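Local coordinates for LbaCas13a H328A (C2c2) (Lachnospiraceae bacterium NK4A179, PDB 5WLH), which binds a CRISPR guide RNA, here a pre-crRNA with a 24-nt spacer, and, as a Cas13a nuclease, probably uses it to target and cleave RNA, at residues L18-V26 with E34-S42; A25-Q33 with Y480-D488. All coordinates share one frame; numbering follows the deposited sequence.

Contact 1: residues L18-V26 with E34-S42; sequences LTVNAKTAV and EGILYNDPS. With nucleotides of chain B.
The two strands of the N-terminal beta hairpin, 22-28 and 33-39, meet here in antiparallel pairing, with one side of the hairpin turned to the bound RNA. Two hydrogen-bonded pairs hold it: Lys-23 with Tyr-38, where Lys-23 N reaches Tyr-38 O at 2.7 Å, and Ala-25 with Ile-36, where Ile-36 N reaches Ala-25 O at 2.8 Å; each pair also has its return bond.

On the side carrying Lys-23, Ala-25, Ile-36 and Tyr-38, the tyrosine ring swings over the neighbouring strand, its CG lodged between backbone N and carbonyl carbon (chi1 65°). Lys-23 CB sits over one ring face, 3.7 Å from the centroid, a CH-pi contact, while Ala-25 CB packs against CE1. The hydroxyl is held too: a water links Tyr-38 OH to Thr-24 O, and Arg-938 of helix 915-941 donates to it. Further out, Lys-23 CE passes Asp-40 OD2, but the ammonium stays 4.4 Å from that oxygen, measured NZ to OD2, and Asp-40 makes its salt bridge with Arg-937.

Thr-24 and Leu-37 share the other side, where Thr-24 CG2 and Leu-37 CD2 are tightly packed at 3.5 Å. Thr-24 OG1 hydrogen-bonds G23 O2' of chain B at 2.9 Å and accepts a weak bond from A26 N6 of that chain. At the strand's approach, Thr-19 grips G23 OP1 of chain B twice, through N and through OG1 (2.6 Å). Bonds to a phosphate oxygen and a ribose hydroxyl are consistent with this strand reading the RNA backbone more than base identity, the one base bond described here being weak.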
loop_
_atom_site.group_PDB
_atom_site.type_symbol
_atom_site.label_atom_id
_atom_site.label_comp_id
_atom_site.label_asym_id
_atom_site.label_seq_id
_atom_site.Cartn_x
_atom_site.Cartn_y
_atom_site.Cartn_z
ATOM N N LEU A 18 -17.456 -17.486 -3.547
ATOM C CA LEU A 18 -18.823 -17.887 -3.216
ATOM C C LEU A 18 -19.771 -16.694 -3.196
ATOM O O LEU A 18 -20.844 -16.730 -3.809
ATOM C CB LEU A 18 -18.846 -18.613 -1.871
ATOM C CG LEU A 18 -20.137 -19.384 -1.582
ATOM C CD1 LEU A 18 -20.395 -20.359 -2.726
ATOM C CD2 LEU A 18 -20.047 -20.119 -0.270
ATOM N N THR A 19 -19.395 -15.628 -2.490
ATOM C CA THR A 19 -20.238 -14.445 -2.315
ATOM C C THR A 19 -19.900 -13.345 -3.316
ATOM O O THR A 19 -19.843 -12.163 -2.961
ATOM C CB THR A 19 -20.105 -13.916 -0.892
ATOM O OG1 THR A 19 -18.770 -13.433 -0.702
ATOM C CG2 THR A 19 -20.394 -15.013 0.128
ATOM N N VAL A 20 -19.672 -13.706 -4.580
ATOM C CA VAL A 20 -19.243 -12.727 -5.574
ATOM C C VAL A 20 -20.308 -11.655 -5.795
ATOM O O VAL A 20 -19.980 -10.507 -6.118
ATOM C CB VAL A 20 -18.867 -13.453 -6.884
ATOM C CG1 VAL A 20 -20.088 -14.136 -7.487
ATOM C CG2 VAL A 20 -18.218 -12.493 -7.874
ATOM N N ASN A 21 -21.590 -11.998 -5.610
ATOM C CA ASN A 21 -22.668 -11.020 -5.774
ATOM C C ASN A 21 -22.634 -9.958 -4.682
ATOM O O ASN A 21 -22.896 -8.777 -4.941
ATOM C CB ASN A 21 -24.037 -11.708 -5.731
ATOM C CG ASN A 21 -24.259 -12.679 -6.866
ATOM O OD1 ASN A 21 -23.385 -13.477 -7.202
ATOM N ND2 ASN A 21 -25.455 -12.637 -7.448
ATOM N N ALA A 22 -22.337 -10.367 -3.455
ATOM C CA ALA A 22 -22.688 -9.610 -2.269
ATOM C C ALA A 22 -21.439 -9.125 -1.542
ATOM O O ALA A 22 -20.315 -9.558 -1.807
ATOM C CB ALA A 22 -23.554 -10.469 -1.345
ATOM N N LYS A 23 -21.645 -8.195 -0.629
ATOM C CA LYS A 23 -20.592 -7.818 0.296
ATOM C C LYS A 23 -20.940 -8.322 1.679
ATOM O O LYS A 23 -22.095 -8.632 1.983
ATOM C CB LYS A 23 -20.391 -6.308 0.303
ATOM C CG LYS A 23 -20.092 -5.757 -1.086
ATOM C CD LYS A 23 -19.604 -4.324 -1.031
ATOM C CE LYS A 23 -18.953 -3.919 -2.344
ATOM N NZ LYS A 23 -17.503 -4.231 -2.371
ATOM N N THR A 24 -19.932 -8.400 2.535
ATOM C CA THR A 24 -20.181 -8.674 3.937
ATOM C C THR A 24 -19.840 -7.440 4.751
ATOM O O THR A 24 -19.036 -6.603 4.334
ATOM C CB THR A 24 -19.371 -9.867 4.455
ATOM O OG1 THR A 24 -18.002 -9.477 4.627
ATOM C CG2 THR A 24 -19.438 -11.019 3.474
ATOM N N ALA A 25 -20.494 -7.319 5.896
ATOM C CA ALA A 25 -20.141 -6.308 6.869
ATOM C C ALA A 25 -20.380 -6.916 8.228
ATOM O O ALA A 25 -21.024 -7.958 8.356
ATOM C CB ALA A 25 -20.960 -5.017 6.689
ATOM N N VAL A 26 -19.864 -6.251 9.251
ATOM C CA VAL A 26 -20.197 -6.575 10.627
ATOM C C VAL A 26 -20.965 -5.393 11.196
ATOM O O VAL A 26 -20.487 -4.255 11.151
ATOM C CB VAL A 26 -18.951 -6.872 11.470
ATOM C CG1 VAL A 26 -19.348 -7.035 12.922
ATOM C CG2 VAL A 26 -18.270 -8.150 10.984
ATOM N N GLU A 34 -23.381 -8.880 14.347
ATOM C CA GLU A 34 -23.827 -9.823 13.339
ATOM C C GLU A 34 -23.040 -9.582 12.066
ATOM O O GLU A 34 -22.881 -8.431 11.639
ATOM C CB GLU A 34 -25.330 -9.667 13.084
ATOM C CG GLU A 34 -25.877 -10.529 11.959
ATOM C CD GLU A 34 -27.356 -10.293 11.738
ATOM O OE1 GLU A 34 -27.963 -9.583 12.570
ATOM O OE2 GLU A 34 -27.909 -10.794 10.730
ATOM N N GLY A 35 -22.541 -10.660 11.467
ATOM C CA GLY A 35 -22.047 -10.573 10.105
ATOM C C GLY A 35 -23.226 -10.610 9.152
ATOM O O GLY A 35 -24.083 -11.495 9.244
ATOM N N ILE A 36 -23.287 -9.635 8.249
ATOM C CA ILE A 36 -24.373 -9.552 7.283
ATOM C C ILE A 36 -23.832 -9.696 5.876
ATOM O O ILE A 36 -22.671 -9.388 5.586
ATOM C CB ILE A 36 -25.168 -8.231 7.399
ATOM C CG1 ILE A 36 -24.258 -7.026 7.104
ATOM C CG2 ILE A 36 -25.819 -8.156 8.734
ATOM C CD1 ILE A 36 -25.021 -5.764 6.666
ATOM N N LEU A 37 -24.698 -10.184 4.994
ATOM C CA LEU A 37 -24.499 -10.120 3.558
ATOM C C LEU A 37 -25.387 -9.027 3.001
ATOM O O LEU A 37 -26.549 -8.898 3.399
ATOM C CB LEU A 37 -24.869 -11.443 2.872
ATOM C CG LEU A 37 -23.945 -12.643 2.962
ATOM C CD1 LEU A 37 -24.467 -13.714 1.990
ATOM C CD2 LEU A 37 -22.548 -12.214 2.571
ATOM N N TYR A 38 -24.848 -8.244 2.085
ATOM C CA TYR A 38 -25.659 -7.223 1.446
ATOM C C TYR A 38 -25.282 -7.054 -0.009
ATOM O O TYR A 38 -24.119 -7.190 -0.402
ATOM C CB TYR A 38 -25.572 -5.878 2.170
ATOM C CG TYR A 38 -24.214 -5.185 2.187
ATOM C CD1 TYR A 38 -23.218 -5.581 3.058
ATOM C CD2 TYR A 38 -23.977 -4.076 1.372
ATOM C CE1 TYR A 38 -21.990 -4.905 3.102
ATOM C CE2 TYR A 38 -22.771 -3.390 1.415
ATOM C CZ TYR A 38 -21.781 -3.818 2.278
ATOM O OH TYR A 38 -20.576 -3.140 2.319
ATOM N N ASN A 39 -26.299 -6.761 -0.803
ATOM C CA ASN A 39 -26.131 -6.516 -2.224
ATOM C C ASN A 39 -25.721 -5.074 -2.456
ATOM O O ASN A 39 -26.226 -4.157 -1.803
ATOM C CB ASN A 39 -27.429 -6.837 -2.961
ATOM C CG ASN A 39 -28.014 -8.174 -2.526
ATOM O OD1 ASN A 39 -27.466 -9.232 -2.850
ATOM N ND2 ASN A 39 -29.114 -8.133 -1.761
ATOM N N ASP A 40 -24.778 -4.877 -3.376
ATOM C CA ASP A 40 -24.202 -3.561 -3.574
ATOM C C ASP A 40 -23.947 -3.326 -5.057
ATOM O O ASP A 40 -23.344 -4.187 -5.711
ATOM C CB ASP A 40 -22.901 -3.446 -2.787
ATOM C CG ASP A 40 -22.345 -2.037 -2.792
ATOM O OD1 ASP A 40 -23.092 -1.110 -2.422
ATOM O OD2 ASP A 40 -21.166 -1.854 -3.170
ATOM N N PRO A 41 -24.384 -2.191 -5.623
ATOM C CA PRO A 41 -25.187 -1.151 -4.982
ATOM C C PRO A 41 -26.663 -1.542 -4.887
ATOM O O PRO A 41 -27.198 -2.237 -5.756
ATOM C CB PRO A 41 -25.005 0.049 -5.912
ATOM C CG PRO A 41 -24.825 -0.561 -7.259
ATOM C CD PRO A 41 -24.135 -1.888 -7.049
ATOM N N SER A 42 -27.316 -1.102 -3.820
ATOM C CA SER A 42 -28.731 -1.365 -3.639
ATOM C C SER A 42 -29.330 -0.202 -2.867
ATOM O O SER A 42 -28.626 0.722 -2.458
ATOM C CB SER A 42 -28.960 -2.686 -2.909
ATOM O OG SER A 42 -30.311 -3.071 -2.994
ATOM P P G B 23 -16.201 -16.043 0.469
ATOM O OP1 G B 23 -17.081 -15.431 -0.570
ATOM O OP2 G B 23 -14.874 -16.557 0.083
ATOM O "O5'" G B 23 -15.942 -15.025 1.659
ATOM C "C5'" G B 23 -17.040 -14.380 2.282
ATOM C "C4'" G B 23 -16.568 -13.507 3.408
ATOM O "O4'" G B 23 -15.796 -14.274 4.357
ATOM C "C3'" G B 23 -15.637 -12.385 3.017
ATOM O "O3'" G B 23 -16.325 -11.296 2.427
ATOM C "C2'" G B 23 -14.967 -12.044 4.337
ATOM O "O2'" G B 23 -15.856 -11.288 5.155
ATOM C "C1'" G B 23 -14.821 -13.435 4.959
ATOM N N9 G B 23 -13.491 -14.029 4.722
ATOM C C8 G B 23 -13.147 -14.975 3.783
ATOM N N7 G B 23 -11.877 -15.315 3.858
ATOM C C5 G B 23 -11.376 -14.564 4.933
ATOM C C6 G B 23 -10.076 -14.502 5.496
ATOM O O6 G B 23 -9.078 -15.146 5.142
ATOM N N1 G B 23 -10.007 -13.606 6.572
ATOM C C2 G B 23 -11.068 -12.846 7.022
ATOM N N2 G B 23 -10.876 -12.018 8.063
ATOM N N3 G B 23 -12.284 -12.906 6.498
ATOM C C4 G B 23 -12.356 -13.765 5.462
ATOM P P A B 26 -9.614 -3.265 4.475
ATOM O OP1 A B 26 -8.281 -2.640 4.660
ATOM O OP2 A B 26 -9.782 -4.679 4.074
ATOM O "O5'" A B 26 -10.435 -3.068 5.817
ATOM C "C5'" A B 26 -10.343 -1.878 6.596
ATOM C "C4'" A B 26 -10.682 -2.192 8.031
ATOM O "O4'" A B 26 -12.097 -2.521 8.113
ATOM C "C3'" A B 26 -9.939 -3.399 8.588
ATOM O "O3'" A B 26 -9.790 -3.246 9.995
ATOM C "C2'" A B 26 -10.911 -4.537 8.296
ATOM O "O2'" A B 26 -10.732 -5.706 9.066
ATOM C "C1'" A B 26 -12.261 -3.860 8.546
ATOM N N9 A B 26 -13.312 -4.455 7.728
ATOM C C8 A B 26 -13.667 -4.087 6.455
ATOM N N7 A B 26 -14.617 -4.851 5.949
ATOM C C5 A B 26 -14.884 -5.754 6.957
ATOM C C6 A B 26 -15.810 -6.811 7.025
ATOM N N6 A B 26 -16.618 -7.107 5.996
ATOM N N1 A B 26 -15.830 -7.547 8.148
ATOM C C2 A B 26 -15.002 -7.228 9.159
ATOM N N3 A B 26 -14.097 -6.250 9.203
ATOM C C4 A B 26 -14.095 -5.537 8.060
HETATM O O HOH W 1 -18.675 -3.977 3.809
#

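Contact 2: residues A25-Q33 with Y480-D488; sequences AVVSENRSQ and YLSGISSFD. With nucleotides of chain B.
The turn of the N-terminal hairpin and the end of its first strand lie along the loop that leads into the capped start of helix 486-517, where Ser-486 and Val-26 exchange a pair of bonds. Val-26 N donates to Ser-486 OG at 2.8 Å, and Ser-486 N returns to Val-26 O at 2.9 Å. The serine's chi1 of 54° turns OG to the strand, while its CB lies 3.5 Å from C5 of A26 of chain B. Just before it a capping box closes the helix: Asp-488 N donates to Ser-485 OG, and Ser-485 N to Asp-488 OD2 from above the carboxylate plane.

At the other end, Ser-482 O takes two donors, Ser-28 OG in its carbonyl plane on a lone pair (2.6 Å) and Arg-31 N, tilted well out of that plane. Ser-28 OG is itself an acceptor for Gln-33 NE2, a nearly straight bond at 3.0 Å, and Asn-247 holds the amide's OE1. An alanine in place of Ser-28 would probably leave Gln-33 NE2 without its acceptor and Ser-482 O with Arg-31 N alone of these two donors. Gly-483 CA lies 3.2 Å from Ser-28 OG, where a side chain would collide with that hydroxyl. Beyond it, the poorly ordered Arg-31 presents its guanidinium edge to the turn 480-483: Leu-481 O accepts from NE at 2.6 Å and, weakly, from NH2.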
loop_
_atom_site.group_PDB
_atom_site.type_symbol
_atom_site.label_atom_id
_atom_site.label_comp_id
_atom_site.label_asym_id
_atom_site.label_seq_id
_atom_site.Cartn_x
_atom_site.Cartn_y
_atom_site.Cartn_z
ATOM N N ALA A 25 -20.494 -7.319 5.896
ATOM C CA ALA A 25 -20.141 -6.308 6.869
ATOM C C ALA A 25 -20.380 -6.916 8.228
ATOM O O ALA A 25 -21.024 -7.958 8.356
ATOM C CB ALA A 25 -20.960 -5.017 6.689
ATOM N N VAL A 26 -19.864 -6.251 9.251
ATOM C CA VAL A 26 -20.197 -6.575 10.627
ATOM C C VAL A 26 -20.965 -5.393 11.196
ATOM O O VAL A 26 -20.487 -4.255 11.151
ATOM C CB VAL A 26 -18.951 -6.872 11.470
ATOM C CG1 VAL A 26 -19.348 -7.035 12.922
ATOM C CG2 VAL A 26 -18.270 -8.150 10.984
ATOM N N VAL A 27 -22.153 -5.644 11.715
ATOM C CA VAL A 27 -22.921 -4.567 12.331
ATOM C C VAL A 27 -23.037 -4.849 13.818
ATOM O O VAL A 27 -22.999 -6.001 14.263
ATOM C CB VAL A 27 -24.305 -4.383 11.680
ATOM C CG1 VAL A 27 -24.146 -4.023 10.200
ATOM C CG2 VAL A 27 -25.156 -5.623 11.863
ATOM N N SER A 28 -23.181 -3.778 14.596
ATOM C CA SER A 28 -23.269 -3.872 16.042
ATOM C C SER A 28 -24.512 -3.114 16.477
ATOM O O SER A 28 -24.591 -1.899 16.283
ATOM C CB SER A 28 -22.012 -3.294 16.698
ATOM O OG SER A 28 -21.959 -3.632 18.064
ATOM N N GLU A 29 -25.488 -3.821 17.034
ATOM C CA GLU A 29 -26.732 -3.145 17.386
ATOM C C GLU A 29 -26.758 -2.738 18.855
ATOM O O GLU A 29 -26.620 -1.550 19.174
ATOM C CB GLU A 29 -27.927 -4.026 17.027
ATOM C CG GLU A 29 -27.915 -4.441 15.559
ATOM C CD GLU A 29 -29.240 -4.202 14.855
ATOM O OE1 GLU A 29 -30.258 -3.969 15.546
ATOM O OE2 GLU A 29 -29.254 -4.244 13.603
ATOM N N ASN A 30 -26.927 -3.698 19.758
ATOM C CA ASN A 30 -26.945 -3.424 21.196
ATOM C C ASN A 30 -25.889 -4.296 21.871
ATOM O O ASN A 30 -26.207 -5.269 22.562
ATOM C CB ASN A 30 -28.345 -3.654 21.780
ATOM C CG ASN A 30 -29.296 -2.508 21.475
ATOM O OD1 ASN A 30 -29.151 -1.406 22.010
ATOM N ND2 ASN A 30 -30.275 -2.763 20.614
ATOM N N ARG A 31 -24.624 -3.942 21.648
ATOM C CA ARG A 31 -23.459 -4.676 22.149
ATOM C C ARG A 31 -23.491 -6.153 21.759
ATOM O O ARG A 31 -22.794 -6.981 22.358
ATOM C CB ARG A 31 -23.302 -4.514 23.663
ATOM C CG ARG A 31 -21.868 -4.235 24.065
ATOM C CD ARG A 31 -21.737 -3.929 25.538
ATOM N NE ARG A 31 -21.274 -2.560 25.745
ATOM C CZ ARG A 31 -21.153 -1.984 26.933
ATOM N NH1 ARG A 31 -21.450 -2.667 28.030
ATOM N NH2 ARG A 31 -20.719 -0.734 27.028
ATOM N N SER A 32 -24.292 -6.491 20.754
ATOM C CA SER A 32 -24.217 -7.768 20.071
ATOM C C SER A 32 -23.974 -7.489 18.596
ATOM O O SER A 32 -24.400 -6.460 18.064
ATOM C CB SER A 32 -25.496 -8.580 20.243
ATOM O OG SER A 32 -26.596 -7.866 19.719
ATOM N N GLN A 33 -23.289 -8.404 17.932
ATOM C CA GLN A 33 -22.879 -8.135 16.571
ATOM C C GLN A 33 -23.416 -9.202 15.630
ATOM O O GLN A 33 -23.869 -10.277 16.042
ATOM C CB GLN A 33 -21.355 -8.023 16.489
ATOM C CG GLN A 33 -20.825 -6.762 17.145
ATOM C CD GLN A 33 -20.486 -6.963 18.611
ATOM O OE1 GLN A 33 -19.962 -8.004 18.999
ATOM N NE2 GLN A 33 -20.809 -5.981 19.431
ATOM N N TYR A 480 -20.188 4.455 20.696
ATOM C CA TYR A 480 -19.490 3.185 20.525
ATOM C C TYR A 480 -19.699 2.222 21.680
ATOM O O TYR A 480 -19.175 1.109 21.639
ATOM C CB TYR A 480 -17.992 3.448 20.296
ATOM C CG TYR A 480 -17.822 4.288 19.062
ATOM C CD1 TYR A 480 -17.970 3.727 17.793
ATOM C CD2 TYR A 480 -17.602 5.655 19.155
ATOM C CE1 TYR A 480 -17.853 4.500 16.661
ATOM C CE2 TYR A 480 -17.488 6.439 18.026
ATOM C CZ TYR A 480 -17.612 5.852 16.780
ATOM O OH TYR A 480 -17.493 6.630 15.661
ATOM N N LEU A 481 -20.480 2.598 22.704
ATOM C CA LEU A 481 -20.681 1.674 23.813
ATOM C C LEU A 481 -21.399 0.422 23.354
ATOM O O LEU A 481 -21.196 -0.653 23.926
ATOM C CB LEU A 481 -21.477 2.341 24.936
ATOM C CG LEU A 481 -20.674 3.227 25.882
ATOM C CD1 LEU A 481 -21.630 4.010 26.771
ATOM C CD2 LEU A 481 -19.689 2.395 26.714
ATOM N N SER A 482 -22.227 0.538 22.322
ATOM C CA SER A 482 -22.940 -0.602 21.777
ATOM C C SER A 482 -22.136 -1.354 20.727
ATOM O O SER A 482 -22.664 -2.288 20.116
ATOM C CB SER A 482 -24.277 -0.149 21.187
ATOM O OG SER A 482 -25.171 0.181 22.238
ATOM N N GLY A 483 -20.891 -0.968 20.495
ATOM C CA GLY A 483 -19.981 -1.769 19.701
ATOM C C GLY A 483 -19.586 -1.088 18.399
ATOM O O GLY A 483 -20.105 -0.040 18.014
ATOM N N ILE A 484 -18.635 -1.736 17.737
ATOM C CA ILE A 484 -17.963 -1.243 16.540
ATOM C C ILE A 484 -18.452 -2.027 15.330
ATOM O O ILE A 484 -18.539 -3.262 15.373
ATOM C CB ILE A 484 -16.433 -1.402 16.686
ATOM C CG1 ILE A 484 -15.922 -0.626 17.900
ATOM C CG2 ILE A 484 -15.735 -0.953 15.395
ATOM C CD1 ILE A 484 -14.524 -1.070 18.338
ATOM N N SER A 485 -18.725 -1.320 14.240
ATOM C CA SER A 485 -19.091 -1.954 12.982
ATOM C C SER A 485 -17.890 -2.002 12.048
ATOM O O SER A 485 -16.899 -1.291 12.226
ATOM C CB SER A 485 -20.231 -1.193 12.302
ATOM O OG SER A 485 -19.720 0.001 11.702
ATOM N N SER A 486 -18.000 -2.832 11.016
ATOM C CA SER A 486 -16.934 -2.843 10.022
ATOM C C SER A 486 -16.843 -1.501 9.302
ATOM O O SER A 486 -15.748 -1.040 8.992
ATOM C CB SER A 486 -17.129 -3.999 9.037
ATOM O OG SER A 486 -18.414 -3.967 8.441
ATOM N N PHE A 487 -17.982 -0.834 9.069
ATOM C CA PHE A 487 -17.947 0.478 8.430
ATOM C C PHE A 487 -17.143 1.468 9.266
ATOM O O PHE A 487 -16.435 2.321 8.714
ATOM C CB PHE A 487 -19.371 1.008 8.229
ATOM C CG PHE A 487 -20.242 0.084 7.441
ATOM C CD1 PHE A 487 -20.124 0.020 6.059
ATOM C CD2 PHE A 487 -21.156 -0.731 8.073
ATOM C CE1 PHE A 487 -20.917 -0.849 5.307
ATOM C CE2 PHE A 487 -21.956 -1.599 7.342
ATOM C CZ PHE A 487 -21.850 -1.644 5.950
ATOM N N ASP A 488 -17.265 1.382 10.602
ATOM C CA ASP A 488 -16.480 2.247 11.487
ATOM C C ASP A 488 -14.996 2.124 11.188
ATOM O O ASP A 488 -14.263 3.121 11.156
ATOM C CB ASP A 488 -16.718 1.878 12.962
ATOM C CG ASP A 488 -18.099 2.246 13.455
ATOM O OD1 ASP A 488 -18.670 3.224 12.957
ATOM O OD2 ASP A 488 -18.593 1.566 14.367
ATOM P P A B 26 -9.614 -3.265 4.475
ATOM O OP1 A B 26 -8.281 -2.640 4.660
ATOM O OP2 A B 26 -9.782 -4.679 4.074
ATOM O "O5'" A B 26 -10.435 -3.068 5.817
ATOM C "C5'" A B 26 -10.343 -1.878 6.596
ATOM C "C4'" A B 26 -10.682 -2.192 8.031
ATOM O "O4'" A B 26 -12.097 -2.521 8.113
ATOM C "C3'" A B 26 -9.939 -3.399 8.588
ATOM O "O3'" A B 26 -9.790 -3.246 9.995
ATOM C "C2'" A B 26 -10.911 -4.537 8.296
ATOM O "O2'" A B 26 -10.732 -5.706 9.066
ATOM C "C1'" A B 26 -12.261 -3.860 8.546
ATOM N N9 A B 26 -13.312 -4.455 7.728
ATOM C C8 A B 26 -13.667 -4.087 6.455
ATOM N N7 A B 26 -14.617 -4.851 5.949
ATOM C C5 A B 26 -14.884 -5.754 6.957
ATOM C C6 A B 26 -15.810 -6.811 7.025
ATOM N N6 A B 26 -16.618 -7.107 5.996
ATOM N N1 A B 26 -15.830 -7.547 8.148
ATOM C C2 A B 26 -15.002 -7.228 9.159
ATOM N N3 A B 26 -14.097 -6.250 9.203
ATOM C C4 A B 26 -14.095 -5.537 8.060
#

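In the fold
Contacts 1 and 2 lie along the same hairpin, their centres about 16 Å apart, and they overlap at Ala-25 and Val-26 of strand 22-28. Contact 1 pairs that strand with 33-39; contact 2 ties its far end to residues more than 440 positions later, at the start of helix 486-517. A probable hydrogen bond from Val-27 N to Glu-34 O (2.9 Å) carries the pairing from one into the other, and Tyr-38 OH packs on Phe-487 CE1 at 3.8 Å. Both border A26 of chain B: Val-26 CG2, 3.8 Å from its N1, and Ser-486 CB approach this guide-RNA base from the same side, so strand and helix start share one face of it.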